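PDB 5B6T: glycosyl hydrolase family 62 protein from Coprinopsis cinerea, which is an alpha-L-arabinofuranosidase that probably releases arabinose side groups from arabinoxylan, a hemicellulose of plant cell walls. Local coordinates for residues Thr123-Met128 against Tyr165-Ser170; Asp240-Ser243 against Ala247-Asn250. One frame throughout, in Å; residues are numbered along the deposited sequence.

In the fold
The chain folds into five beta sheets, the blades of the five-bladed propeller known for family 62. The centres of both contacts lie about 18 Å from the centre of the chain. Contact 1 is partly buried, with Ser167 shielded, while contact 2 is at the surface. Contact 1 ties the loop after the outermost strand 122-123 of one sheet to strand 163-170 of the next, through a pair of hydroxyls. Contact 2 lies within a single loop, between strand 236-237 and strand 252-254 of two other sheets. Its chemistry is charged and amide-based: one carbonyl takes an amide bond and a weaker guanidinium bond. The centres of contacts 1 and 2 are about 32 Å apart.

Contact 1. Residues Thr123-Met128 against Tyr165-Ser170; sequences TFYSGM and YRSQTS
The phenol of Tyr125 meets Ser167 with its hydroxyl end. Tyr165 begins the strand segment, and its CB points toward the loop, but the side chain packs on helix 130-135 at Ile132 and Asn135. Arg166 points the other way. Its NH1 donates to Gln168 OE1 at 2.8 Å, on a lone pair in the carbonyl plane, and also bonds His154. Ser167 turns toward the loop. Ser167 OG and Tyr125 OH are hydrogen-bonded at 2.7 Å, with OG near the plane of the ring at its edge. Ser167 CB is 3.3 Å from Tyr125 OH. Tyr125 CG is anti to its carbonyl carbon (chi1 -54°), and the ring runs out toward the strand to make this meeting. Ser167 OG also bonds Asn179 O. A phenylalanine in place of Tyr125 lacks the hydroxyl, and Ser167 OG would probably lose its polar link to the loop. Gln168 again points away, and Thr169 OG1 bonds Asn176 O. On the loop side, Thr123 OG1 donates to Tyr125 O at 2.9 Å, and Asn103 ND2 bonds the same oxygen. The loop leaves strand 122-123 for helix 130-135. Its Tyr125 and Phe124 side chains both rest on Leu155 of strand 152-158, which neighbours strand 163-170 in the four-stranded sheet, with strand 182-186 on the other side.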
loop_
_atom_site.group_PDB
_atom_site.type_symbol
_atom_site.label_atom_id
_atom_site.label_comp_id
_atom_site.label_asym_id
_atom_site.label_seq_id
_atom_site.Cartn_x
_atom_site.Cartn_y
_atom_site.Cartn_z
ATOM N N THR A 123 -15.577 5.504 -9.482
ATOM C CA THR A 123 -14.792 4.353 -9.909
ATOM C C THR A 123 -14.005 4.610 -11.207
ATOM O O THR A 123 -14.402 5.447 -12.027
ATOM C CB THR A 123 -15.641 3.097 -10.055
ATOM O OG1 THR A 123 -16.656 3.321 -11.035
ATOM C CG2 THR A 123 -16.283 2.719 -8.732
ATOM N N PHE A 124 -12.877 3.903 -11.345
ATOM C CA PHE A 124 -12.001 4.016 -12.502
ATOM C C PHE A 124 -12.495 3.161 -13.679
ATOM O O PHE A 124 -12.034 3.323 -14.823
ATOM C CB PHE A 124 -10.589 3.538 -12.111
ATOM C CG PHE A 124 -9.816 4.470 -11.226
ATOM C CD1 PHE A 124 -9.423 5.720 -11.676
ATOM C CD2 PHE A 124 -9.447 4.086 -9.927
ATOM C CE1 PHE A 124 -8.678 6.559 -10.891
ATOM C CE2 PHE A 124 -8.679 4.936 -9.130
ATOM C CZ PHE A 124 -8.306 6.176 -9.617
ATOM N N TYR A 125 -13.355 2.182 -13.397
ATOM C CA TYR A 125 -13.937 1.330 -14.423
ATOM C C TYR A 125 -15.438 1.230 -14.177
ATOM O O TYR A 125 -15.897 1.394 -13.069
ATOM C CB TYR A 125 -13.390 -0.093 -14.328
ATOM C CG TYR A 125 -11.868 -0.269 -14.359
ATOM C CD1 TYR A 125 -11.186 -0.395 -15.560
ATOM C CD2 TYR A 125 -11.152 -0.419 -13.181
ATOM C CE1 TYR A 125 -9.824 -0.607 -15.568
ATOM C CE2 TYR A 125 -9.804 -0.646 -13.177
ATOM C CZ TYR A 125 -9.139 -0.755 -14.353
ATOM O OH TYR A 125 -7.783 -1.016 -14.338
ATOM N N SER A 126 -16.184 0.840 -15.197
ATOM C CA SER A 126 -17.624 0.642 -15.023
ATOM C C SER A 126 -17.982 -0.648 -14.237
ATOM O O SER A 126 -19.064 -0.766 -13.660
ATOM C CB SER A 126 -18.314 0.716 -16.402
ATOM O OG SER A 126 -17.987 -0.444 -17.154
ATOM N N GLY A 127 -17.047 -1.584 -14.154
ATOM C CA GLY A 127 -17.217 -2.828 -13.424
ATOM C C GLY A 127 -15.895 -3.561 -13.491
ATOM O O GLY A 127 -14.945 -3.041 -14.045
ATOM N N MET A 128 -15.838 -4.766 -12.960
ATOM C CA MET A 128 -14.622 -5.548 -13.016
ATOM C C MET A 128 -14.278 -5.863 -14.467
ATOM O O MET A 128 -15.095 -6.437 -15.175
ATOM C CB MET A 128 -14.763 -6.834 -12.231
ATOM C CG MET A 128 -13.446 -7.566 -12.033
ATOM S SD MET A 128 -13.556 -9.087 -11.080
ATOM C CE MET A 128 -14.125 -8.452 -9.491
ATOM N N TYR A 165 -2.322 -6.832 -12.366
ATOM C CA TYR A 165 -2.883 -6.179 -13.547
ATOM C C TYR A 165 -2.460 -4.720 -13.633
ATOM O O TYR A 165 -2.216 -4.059 -12.596
ATOM C CB TYR A 165 -4.407 -6.212 -13.515
ATOM C CG TYR A 165 -4.976 -7.602 -13.393
ATOM C CD1 TYR A 165 -5.156 -8.384 -14.505
ATOM C CD2 TYR A 165 -5.354 -8.122 -12.162
ATOM C CE1 TYR A 165 -5.644 -9.672 -14.392
ATOM C CE2 TYR A 165 -5.841 -9.424 -12.032
ATOM C CZ TYR A 165 -5.990 -10.190 -13.160
ATOM O OH TYR A 165 -6.515 -11.460 -13.071
ATOM N N ARG A 166 -2.431 -4.214 -14.866
ATOM C CA ARG A 166 -2.073 -2.819 -15.112
ATOM C C ARG A 166 -2.887 -2.221 -16.277
ATOM O O ARG A 166 -2.863 -2.778 -17.383
ATOM C CB ARG A 166 -0.592 -2.714 -15.427
ATOM C CG ARG A 166 -0.064 -1.289 -15.555
ATOM C CD ARG A 166 1.336 -1.168 -16.124
ATOM N NE ARG A 166 1.434 -1.749 -17.470
ATOM C CZ ARG A 166 1.043 -1.142 -18.583
ATOM N NH1 ARG A 166 0.540 0.070 -18.552
ATOM N NH2 ARG A 166 1.158 -1.769 -19.740
ATOM N N SER A 167 -3.616 -1.134 -15.999
ATOM C CA SER A 167 -4.272 -0.307 -17.027
ATOM C C SER A 167 -3.528 0.991 -17.135
ATOM O O SER A 167 -2.774 1.397 -16.227
ATOM C CB SER A 167 -5.729 0.000 -16.670
ATOM O OG SER A 167 -6.537 -1.165 -16.727
ATOM N N GLN A 168 -3.744 1.683 -18.249
ATOM C CA GLN A 168 -3.189 3.021 -18.379
ATOM C C GLN A 168 -4.152 3.989 -19.015
ATOM O O GLN A 168 -5.101 3.578 -19.692
ATOM C CB GLN A 168 -1.872 2.964 -19.154
ATOM C CG GLN A 168 -2.009 2.302 -20.523
ATOM C CD GLN A 168 -0.698 2.318 -21.264
ATOM O OE1 GLN A 168 0.318 1.763 -20.791
ATOM N NE2 GLN A 168 -0.692 2.967 -22.433
ATOM N N THR A 169 -3.921 5.276 -18.737
ATOM C CA THR A 169 -4.629 6.370 -19.365
ATOM C C THR A 169 -3.668 7.549 -19.514
ATOM O O THR A 169 -2.577 7.502 -18.985
ATOM C CB THR A 169 -5.896 6.786 -18.562
ATOM O OG1 THR A 169 -6.732 7.637 -19.353
ATOM C CG2 THR A 169 -5.559 7.506 -17.287
ATOM N N SER A 170 -4.035 8.580 -20.271
ATOM C CA SER A 170 -3.171 9.753 -20.351
ATOM C C SER A 170 -3.186 10.569 -19.070
ATOM O O SER A 170 -4.183 10.614 -18.338
ATOM C CB SER A 170 -3.539 10.661 -21.527
ATOM O OG SER A 170 -4.819 11.186 -21.295
#

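Contact 2. Residues Asp240-Ser243 against Ala247-Asn250; sequences DQES and ARAN
The guanidinium of Arg248 lies against the side chain of Glu242. Glu242 CB sits over the border of one face, 3.7 Å from its plane. Asn250 ND2 sits at the edge, in the plane. The Glu242 carboxylate is stacked on the guanidinium, with the two planes only 15° apart. Glu242 OE1 is 3.5 Å from Arg248 NH2, a salt bridge. The pairing is electrostatic, since OE1 lies off the guanidinium plane and the N-H bonds aim past it. The stronger polar partner of OE1 is Ser217 OG. Arg248 NH2 also has a long, weak ion pair with Asp218.

The backbone oxygen of Glu242 is the second meeting point. Asn250 ND2 donates to Glu242 O at 2.9 Å with an N-H...O angle of 155°. Arg248 NH1 adds a weak bond to Glu242 O at 3.3 Å, well bent. Asn250 thus makes the main bond to this carbonyl. Arg248 gets there with a straight chain, CG anti to the backbone N (chi1 -173°) and extended as far as NE. The bonds to Glu242 O join two pieces of one loop separated by three residues.

Both segments belong to the surface loop that runs from strand 236-237, at the edge of one sheet, to strand 252-254, at the edge of another. Glu242 and Arg248 both touch Trp222 of strand 221-228, and Asp240 forms a salt bridge with Arg224 of the same strand. The loop is thus laid against the sheet it has just left.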
loop_
_atom_site.group_PDB
_atom_site.type_symbol
_atom_site.label_atom_id
_atom_site.label_comp_id
_atom_site.label_asym_id
_atom_site.label_seq_id
_atom_site.Cartn_x
_atom_site.Cartn_y
_atom_site.Cartn_z
ATOM N N ASP A 240 13.949 -10.988 -4.420
ATOM C CA ASP A 240 12.624 -11.629 -4.660
ATOM C C ASP A 240 12.564 -13.087 -4.207
ATOM O O ASP A 240 11.669 -13.831 -4.608
ATOM C CB ASP A 240 12.217 -11.493 -6.131
ATOM C CG ASP A 240 12.841 -12.555 -7.008
ATOM O OD1 ASP A 240 14.033 -12.868 -6.759
ATOM O OD2 ASP A 240 12.143 -13.060 -7.918
ATOM N N GLN A 241 13.493 -13.489 -3.331
ATOM C CA GLN A 241 13.527 -14.863 -2.855
ATOM C C GLN A 241 13.502 -14.910 -1.342
ATOM O O GLN A 241 13.881 -13.951 -0.664
ATOM C CB GLN A 241 14.764 -15.576 -3.419
ATOM C CG GLN A 241 14.824 -15.608 -4.945
ATOM C CD GLN A 241 13.683 -16.393 -5.581
ATOM O OE1 GLN A 241 13.132 -17.336 -4.976
ATOM N NE2 GLN A 241 13.277 -15.982 -6.781
ATOM N N GLU A 242 13.035 -16.018 -0.794
ATOM C CA GLU A 242 13.009 -16.152 0.666
ATOM C C GLU A 242 14.388 -15.911 1.303
ATOM O O GLU A 242 14.489 -15.285 2.368
ATOM C CB GLU A 242 12.407 -17.477 1.109
ATOM C CG GLU A 242 10.928 -17.553 0.777
ATOM C CD GLU A 242 10.214 -18.754 1.343
ATOM O OE1 GLU A 242 10.845 -19.579 2.050
ATOM O OE2 GLU A 242 8.981 -18.827 1.122
ATOM N N SER A 243 15.441 -16.354 0.616
ATOM C CA SER A 243 16.836 -16.146 1.080
ATOM C C SER A 243 17.460 -14.782 0.720
ATOM O O SER A 243 18.583 -14.444 1.155
ATOM C CB SER A 243 17.715 -17.277 0.537
ATOM O OG SER A 243 17.707 -17.249 -0.862
ATOM N N ALA A 247 11.637 -7.679 2.218
ATOM C CA ALA A 247 11.397 -7.556 3.653
ATOM C C ALA A 247 10.694 -8.825 4.117
ATOM O O ALA A 247 9.691 -9.222 3.539
ATOM C CB ALA A 247 10.568 -6.315 3.960
ATOM N N ARG A 248 11.229 -9.438 5.162
ATOM C CA ARG A 248 10.772 -10.729 5.653
ATOM C C ARG A 248 11.357 -10.908 7.054
ATOM O O ARG A 248 12.300 -10.207 7.407
ATOM C CB ARG A 248 11.278 -11.835 4.723
ATOM C CG ARG A 248 10.736 -13.239 5.035
ATOM C CD ARG A 248 10.956 -14.192 3.858
ATOM N NE ARG A 248 10.479 -15.518 4.211
ATOM C CZ ARG A 248 11.231 -16.544 4.634
ATOM N NH1 ARG A 248 12.560 -16.489 4.696
ATOM N NH2 ARG A 248 10.619 -17.671 4.988
ATOM N N ALA A 249 10.799 -11.794 7.863
ATOM C CA ALA A 249 11.339 -11.973 9.216
ATOM C C ALA A 249 12.852 -12.180 9.217
ATOM O O ALA A 249 13.520 -11.755 10.175
ATOM C CB ALA A 249 10.656 -13.145 9.900
ATOM N N ASN A 250 13.400 -12.816 8.179
ATOM C CA ASN A 250 14.832 -13.132 8.171
ATOM C C ASN A 250 15.755 -12.000 7.744
ATOM O O ASN A 250 16.978 -12.187 7.713
ATOM C CB ASN A 250 15.150 -14.412 7.374
ATOM C CG ASN A 250 14.846 -14.268 5.888
ATOM O OD1 ASN A 250 13.880 -13.636 5.538
ATOM N ND2 ASN A 250 15.646 -14.880 5.022
#